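Local structure of serine protease inhibitor 1 (Coprinopsis cinerea, 3VWC) at residues W84-Q89 with F97-A102; T104-V109 with V122-A127. The protein probably inhibits serine-type endopeptidases, being a beta-trefoil protein of the I66 family of peptidase inhibitors. All blocks are in the same frame, centred on the assembly; numbering follows the deposited sequence.

Contact 1: W84-Q89 with F97-A102; sequences WIVTHQ and FTVVNA
The His88 imidazole turns one face to Phe97, whose CE2 stands 3.4 Å above the centre of that ring. With the planes 43° apart the meeting is oblique, and the two side chains run alongside each other from one end of an antiparallel beta hairpin of the trefoil. Phe97 also receives Val86 CG1 on CD2, at 3.6 Å, and makes a T-shaped pair with Phe143. At the other end, the six-membered ring of Trp84 reaches across the pairing and places CE3 3.4 Å from Asn101 N and 3.7 Å from Val99 CG1; Val64 O accepts the hydrogen bond from its NE1, which helps fix the rotation of the indole.

Between the rings, Ile85 and Val100 exchange two nearly straight backbone hydrogen bonds, the shorter being Ile85 N to Val100 O at 2.7 Å, and Thr87 and Thr98 exchange another two. Thr98 OG1 sits between its own backbone N and carbonyl carbon (chi1 51°), where Gln89 NE2 donates to it at 3.1 Å, close to the amide plane. The same hydroxyl bonds a water that is also bound to Thr87 OG1 and donates a hydrogen bond of 2.8 Å to Ile85 O.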
loop_
_atom_site.group_PDB
_atom_site.type_symbol
_atom_site.label_atom_id
_atom_site.label_comp_id
_atom_site.label_asym_id
_atom_site.label_seq_id
_atom_site.Cartn_x
_atom_site.Cartn_y
_atom_site.Cartn_z
ATOM N N TRP A 84 10.172 -0.449 0.501
ATOM C CA TRP A 84 9.341 0.184 -0.570
ATOM C C TRP A 84 9.860 1.576 -0.937
ATOM O O TRP A 84 10.323 2.344 -0.053
ATOM C CB TRP A 84 7.895 0.342 -0.061
ATOM C CG TRP A 84 7.288 -0.995 0.328
ATOM C CD1 TRP A 84 7.334 -1.576 1.559
ATOM C CD2 TRP A 84 6.646 -1.932 -0.545
ATOM N NE1 TRP A 84 6.713 -2.811 1.519
ATOM C CE2 TRP A 84 6.278 -3.055 0.241
ATOM C CE3 TRP A 84 6.319 -1.919 -1.920
ATOM C CZ2 TRP A 84 5.644 -4.176 -0.295
ATOM C CZ3 TRP A 84 5.669 -3.065 -2.468
ATOM C CH2 TRP A 84 5.301 -4.161 -1.625
ATOM N N ILE A 85 9.741 1.870 -2.228
ATOM C CA ILE A 85 10.071 3.187 -2.786
ATOM C C ILE A 85 8.723 3.905 -2.913
ATOM O O ILE A 85 7.783 3.422 -3.601
ATOM C CB ILE A 85 10.765 3.027 -4.154
ATOM C CG1 ILE A 85 12.056 2.194 -4.029
ATOM C CG2 ILE A 85 11.041 4.418 -4.834
ATOM C CD1 ILE A 85 13.108 2.743 -3.095
ATOM N N VAL A 86 8.588 4.999 -2.175
ATOM C CA VAL A 86 7.343 5.728 -2.089
ATOM C C VAL A 86 7.545 7.076 -2.782
ATOM O O VAL A 86 8.379 7.873 -2.347
ATOM C CB VAL A 86 6.852 5.881 -0.655
ATOM C CG1 VAL A 86 5.521 6.613 -0.617
ATOM C CG2 VAL A 86 6.737 4.482 0.052
ATOM N N THR A 87 6.838 7.292 -3.898
ATOM C CA THR A 87 7.194 8.445 -4.730
ATOM C C THR A 87 5.968 9.335 -4.914
ATOM O O THR A 87 4.928 8.862 -5.416
ATOM C CB THR A 87 7.640 7.951 -6.113
ATOM O OG1 THR A 87 8.728 7.002 -5.981
ATOM C CG2 THR A 87 8.188 9.126 -6.930
ATOM N N HIS A 88 6.127 10.638 -4.693
ATOM C CA HIS A 88 5.073 11.593 -4.969
ATOM C C HIS A 88 4.792 11.595 -6.490
ATOM O O HIS A 88 5.739 11.623 -7.313
ATOM C CB HIS A 88 5.563 13.012 -4.649
ATOM C CG HIS A 88 5.282 13.459 -3.256
ATOM N ND1 HIS A 88 4.071 14.014 -2.887
ATOM C CD2 HIS A 88 6.076 13.526 -2.163
ATOM C CE1 HIS A 88 4.123 14.361 -1.613
ATOM N NE2 HIS A 88 5.330 14.084 -1.153
ATOM N N GLN A 89 3.516 11.660 -6.834
ATOM C CA GLN A 89 3.082 11.904 -8.224
ATOM C C GLN A 89 2.194 13.138 -8.234
ATOM O O GLN A 89 0.973 13.042 -8.325
ATOM C CB GLN A 89 2.344 10.693 -8.816
ATOM C CG GLN A 89 3.125 9.375 -8.653
ATOM C CD GLN A 89 4.418 9.351 -9.467
ATOM O OE1 GLN A 89 4.630 10.171 -10.389
ATOM N NE2 GLN A 89 5.328 8.412 -9.116
ATOM N N PHE A 97 0.731 9.122 -4.283
ATOM C CA PHE A 97 2.003 8.390 -4.382
ATOM C C PHE A 97 1.823 7.123 -5.182
ATOM O O PHE A 97 0.750 6.497 -5.135
ATOM C CB PHE A 97 2.459 7.980 -2.959
ATOM C CG PHE A 97 2.794 9.160 -2.081
ATOM C CD1 PHE A 97 1.787 9.828 -1.372
ATOM C CD2 PHE A 97 4.104 9.631 -2.013
ATOM C CE1 PHE A 97 2.090 10.975 -0.621
ATOM C CE2 PHE A 97 4.420 10.674 -1.104
ATOM C CZ PHE A 97 3.424 11.352 -0.450
ATOM N N THR A 98 2.925 6.639 -5.756
ATOM C CA THR A 98 3.080 5.198 -6.067
ATOM C C THR A 98 3.935 4.539 -4.985
ATOM O O THR A 98 4.712 5.202 -4.281
ATOM C CB THR A 98 3.773 4.981 -7.436
ATOM O OG1 THR A 98 4.984 5.764 -7.457
ATOM C CG2 THR A 98 2.844 5.512 -8.548
ATOM N N VAL A 99 3.765 3.216 -4.845
ATOM C CA VAL A 99 4.497 2.436 -3.831
ATOM C C VAL A 99 5.081 1.242 -4.557
ATOM O O VAL A 99 4.325 0.352 -4.993
ATOM C CB VAL A 99 3.557 1.959 -2.682
ATOM C CG1 VAL A 99 4.380 1.221 -1.644
ATOM C CG2 VAL A 99 2.847 3.138 -2.081
ATOM N N VAL A 100 6.421 1.217 -4.745
ATOM C CA VAL A 100 7.078 0.207 -5.567
ATOM C C VAL A 100 8.133 -0.552 -4.759
ATOM O O VAL A 100 8.895 0.031 -4.019
ATOM C CB VAL A 100 7.755 0.838 -6.823
ATOM C CG1 VAL A 100 8.451 -0.237 -7.654
ATOM C CG2 VAL A 100 6.666 1.451 -7.695
ATOM N N ASN A 101 8.104 -1.880 -4.814
ATOM C CA ASN A 101 9.043 -2.622 -3.958
ATOM C C ASN A 101 10.490 -2.310 -4.394
ATOM O O ASN A 101 10.803 -2.449 -5.581
ATOM C CB ASN A 101 8.758 -4.139 -4.035
ATOM C CG ASN A 101 9.356 -4.872 -2.879
ATOM O OD1 ASN A 101 8.712 -5.064 -1.822
ATOM N ND2 ASN A 101 10.531 -5.430 -3.119
ATOM N N ALA A 102 11.359 -2.074 -3.415
ATOM C CA ALA A 102 12.765 -1.725 -3.690
ATOM C C ALA A 102 13.576 -2.868 -4.315
ATOM O O ALA A 102 14.519 -2.616 -5.088
ATOM C CB ALA A 102 13.435 -1.237 -2.430
HETATM O O HOH W 1 7.281 4.665 -6.084
#

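Contact 2: T104-V109 with V122-A127; sequences TEHGWV and VRPLIA
Gly107 and Arg123 form an antiparallel hydrogen-bonded pair and Trp108 and Val122 the non-hydrogen-bonded pair beside it, while toward Leu125 the chains part, the touching stretches lying roughly at right angles overall. Gly107 N donates to Arg123 O at 2.7 Å from 50° above the carbonyl plane, away from the lone pairs; the return bond, Arg123 N to Gly107 O, is 2.9 Å long. Where the pairing gives out, a water takes over, donating to Glu105 O and accepting from Leu125 N.

The clearest side-chain meeting is a CH-pi contact. Pro124 CD lies 3.7 Å from the centroid of the His106 ring and only 4° off the ring normal, with the two side chains running alongside one another. At the edge of that imidazole, in its plane, a second water bonds ND1 at 2.7 Å and donates to Val122 O, so one ring is held both over a face and at its rim. Gly107, with no side chain, lets Leu125 CD2 come within 3.9 Å of its CA. The valine beyond it divides its branches: Val109 CG1, anti to the backbone N (chi1 177°), sits 3.8 Å from Arg123 CZ over the guanidinium face, while CG2 meets Leu125 CD2 at 3.7 Å. Arg123 NH2 carries its charge to a salt bridge with Glu121.

This short hairpin, strands 107-109 and 121-123, packs against the larger sheet: Trp108 and Val122 both touch strands 62-67 and 70-73, and Leu125 rests on strand 96-101.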
loop_
_atom_site.group_PDB
_atom_site.type_symbol
_atom_site.label_atom_id
_atom_site.label_comp_id
_atom_site.label_asym_id
_atom_site.label_seq_id
_atom_site.Cartn_x
_atom_site.Cartn_y
_atom_site.Cartn_z
ATOM N N THR A 104 11.942 -6.094 -5.633
ATOM C CA THR A 104 11.270 -6.830 -6.693
ATOM C C THR A 104 10.852 -5.952 -7.875
ATOM O O THR A 104 10.532 -6.462 -8.946
ATOM C CB THR A 104 10.027 -7.577 -6.191
ATOM O OG1 THR A 104 9.015 -6.609 -5.844
ATOM C CG2 THR A 104 10.344 -8.421 -4.953
ATOM N N GLU A 105 10.772 -4.643 -7.632
ATOM C CA GLU A 105 10.365 -3.655 -8.610
ATOM C C GLU A 105 8.893 -3.732 -9.017
ATOM O O GLU A 105 8.478 -3.133 -10.014
ATOM C CB GLU A 105 11.312 -3.626 -9.830
ATOM C CG GLU A 105 12.757 -3.448 -9.403
ATOM C CD GLU A 105 13.705 -3.358 -10.572
ATOM O OE1 GLU A 105 13.285 -3.665 -11.716
ATOM O OE2 GLU A 105 14.867 -2.970 -10.334
ATOM N N HIS A 106 8.095 -4.415 -8.185
ATOM C CA HIS A 106 6.656 -4.528 -8.429
ATOM C C HIS A 106 5.967 -3.656 -7.399
ATOM O O HIS A 106 6.418 -3.535 -6.258
ATOM C CB HIS A 106 6.231 -5.974 -8.245
ATOM C CG HIS A 106 6.760 -6.888 -9.295
ATOM N ND1 HIS A 106 6.432 -8.228 -9.355
ATOM C CD2 HIS A 106 7.586 -6.651 -10.337
ATOM C CE1 HIS A 106 7.042 -8.777 -10.392
ATOM N NE2 HIS A 106 7.730 -7.837 -11.021
ATOM N N GLY A 107 4.864 -2.999 -7.792
ATOM C CA GLY A 107 4.261 -1.978 -6.955
ATOM C C GLY A 107 2.818 -2.324 -6.550
ATOM O O GLY A 107 2.216 -3.242 -7.118
ATOM N N TRP A 108 2.252 -1.527 -5.642
ATOM C CA TRP A 108 0.898 -1.778 -5.160
ATOM C C TRP A 108 -0.076 -1.502 -6.311
ATOM O O TRP A 108 -0.014 -0.415 -6.944
ATOM C CB TRP A 108 0.566 -0.883 -3.995
ATOM C CG TRP A 108 1.301 -1.109 -2.692
ATOM C CD1 TRP A 108 2.405 -1.904 -2.472
ATOM C CD2 TRP A 108 0.984 -0.485 -1.481
ATOM N NE1 TRP A 108 2.764 -1.828 -1.151
ATOM C CE2 TRP A 108 1.939 -0.930 -0.522
ATOM C CE3 TRP A 108 -0.002 0.463 -1.091
ATOM C CZ2 TRP A 108 1.921 -0.462 0.803
ATOM C CZ3 TRP A 108 -0.026 0.909 0.254
ATOM C CH2 TRP A 108 0.929 0.424 1.185
ATOM N N VAL A 109 -1.064 -2.379 -6.439
ATOM C CA VAL A 109 -2.120 -2.211 -7.443
ATOM C C VAL A 109 -3.485 -2.643 -6.866
ATOM O O VAL A 109 -3.644 -3.736 -6.273
ATOM C CB VAL A 109 -1.854 -3.068 -8.719
ATOM C CG1 VAL A 109 -2.997 -2.936 -9.722
ATOM C CG2 VAL A 109 -0.537 -2.643 -9.370
ATOM N N VAL A 122 0.459 -6.821 -5.922
ATOM C CA VAL A 122 1.788 -6.270 -6.161
ATOM C C VAL A 122 2.309 -6.749 -7.484
ATOM O O VAL A 122 2.523 -7.933 -7.690
ATOM C CB VAL A 122 2.763 -6.648 -5.038
ATOM C CG1 VAL A 122 4.109 -5.961 -5.242
ATOM C CG2 VAL A 122 2.192 -6.309 -3.648
ATOM N N ARG A 123 2.461 -5.817 -8.427
ATOM C CA ARG A 123 2.698 -6.160 -9.858
ATOM C C ARG A 123 3.625 -5.121 -10.471
ATOM O O ARG A 123 3.628 -3.981 -10.035
ATOM C CB ARG A 123 1.384 -5.998 -10.668
ATOM C CG ARG A 123 0.184 -6.813 -10.264
ATOM C CD ARG A 123 -0.805 -6.722 -11.430
ATOM N NE ARG A 123 -2.201 -6.646 -11.022
ATOM C CZ ARG A 123 -3.175 -6.135 -11.785
ATOM N NH1 ARG A 123 -2.901 -5.660 -12.995
ATOM N NH2 ARG A 123 -4.435 -6.136 -11.368
ATOM N N PRO A 124 4.253 -5.436 -11.619
ATOM C CA PRO A 124 4.951 -4.341 -12.314
ATOM C C PRO A 124 3.984 -3.190 -12.608
ATOM O O PRO A 124 2.899 -3.435 -13.139
ATOM C CB PRO A 124 5.388 -4.972 -13.648
ATOM C CG PRO A 124 5.291 -6.431 -13.461
ATOM C CD PRO A 124 4.332 -6.725 -12.338
ATOM N N LEU A 125 4.397 -1.948 -12.362
ATOM C CA LEU A 125 3.509 -0.821 -12.664
ATOM C C LEU A 125 3.565 -0.459 -14.124
ATOM O O LEU A 125 4.653 -0.521 -14.762
ATOM C CB LEU A 125 3.858 0.405 -11.844
ATOM C CG LEU A 125 3.734 0.255 -10.313
ATOM C CD1 LEU A 125 3.769 1.631 -9.693
ATOM C CD2 LEU A 125 2.376 -0.471 -9.969
ATOM N N ILE A 126 2.426 -0.024 -14.631
ATOM C CA ILE A 126 2.361 0.531 -15.989
ATOM C C ILE A 126 1.983 2.001 -15.928
ATOM O O ILE A 126 1.417 2.474 -14.929
ATOM C CB ILE A 126 1.387 -0.228 -16.891
ATOM C CG1 ILE A 126 -0.060 -0.147 -16.387
ATOM C CG2 ILE A 126 1.860 -1.722 -17.025
ATOM C CD1 ILE A 126 -1.070 -0.817 -17.346
ATOM N N ALA A 127 2.291 2.742 -16.996
ATOM C CA ALA A 127 1.955 4.156 -17.028
ATOM C C ALA A 127 1.939 4.577 -18.486
ATOM O O ALA A 127 2.546 3.908 -19.334
ATOM C CB ALA A 127 2.980 4.967 -16.241
HETATM O O HOH W 2 6.753 -1.389 -10.803
HETATM O O HOH W 3 4.945 -9.178 -7.286
#

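How the contacts relate
The pair illustrates how successive hairpins of a trefoil are knit together: the two follow one another along the chain without overlapping, yet their centres lie only about 9 Å apart. Strand 96-101 supplies the seam. Its backbone makes two probable hydrogen bonds to the segment that follows, Asn101 N to His106 O at 2.8 Å and Val99 O to Trp108 N at 2.9 Å. On one side the indoles of Trp84 and Trp108 pack edge-to-face, with Trp84 CZ3 3.4 Å from Trp108 NE1. A separate apolar touch brings Val100 CG2 to 3.5 Å from Leu125 CD1, so both segments of contact 2 reach contact 1 directly.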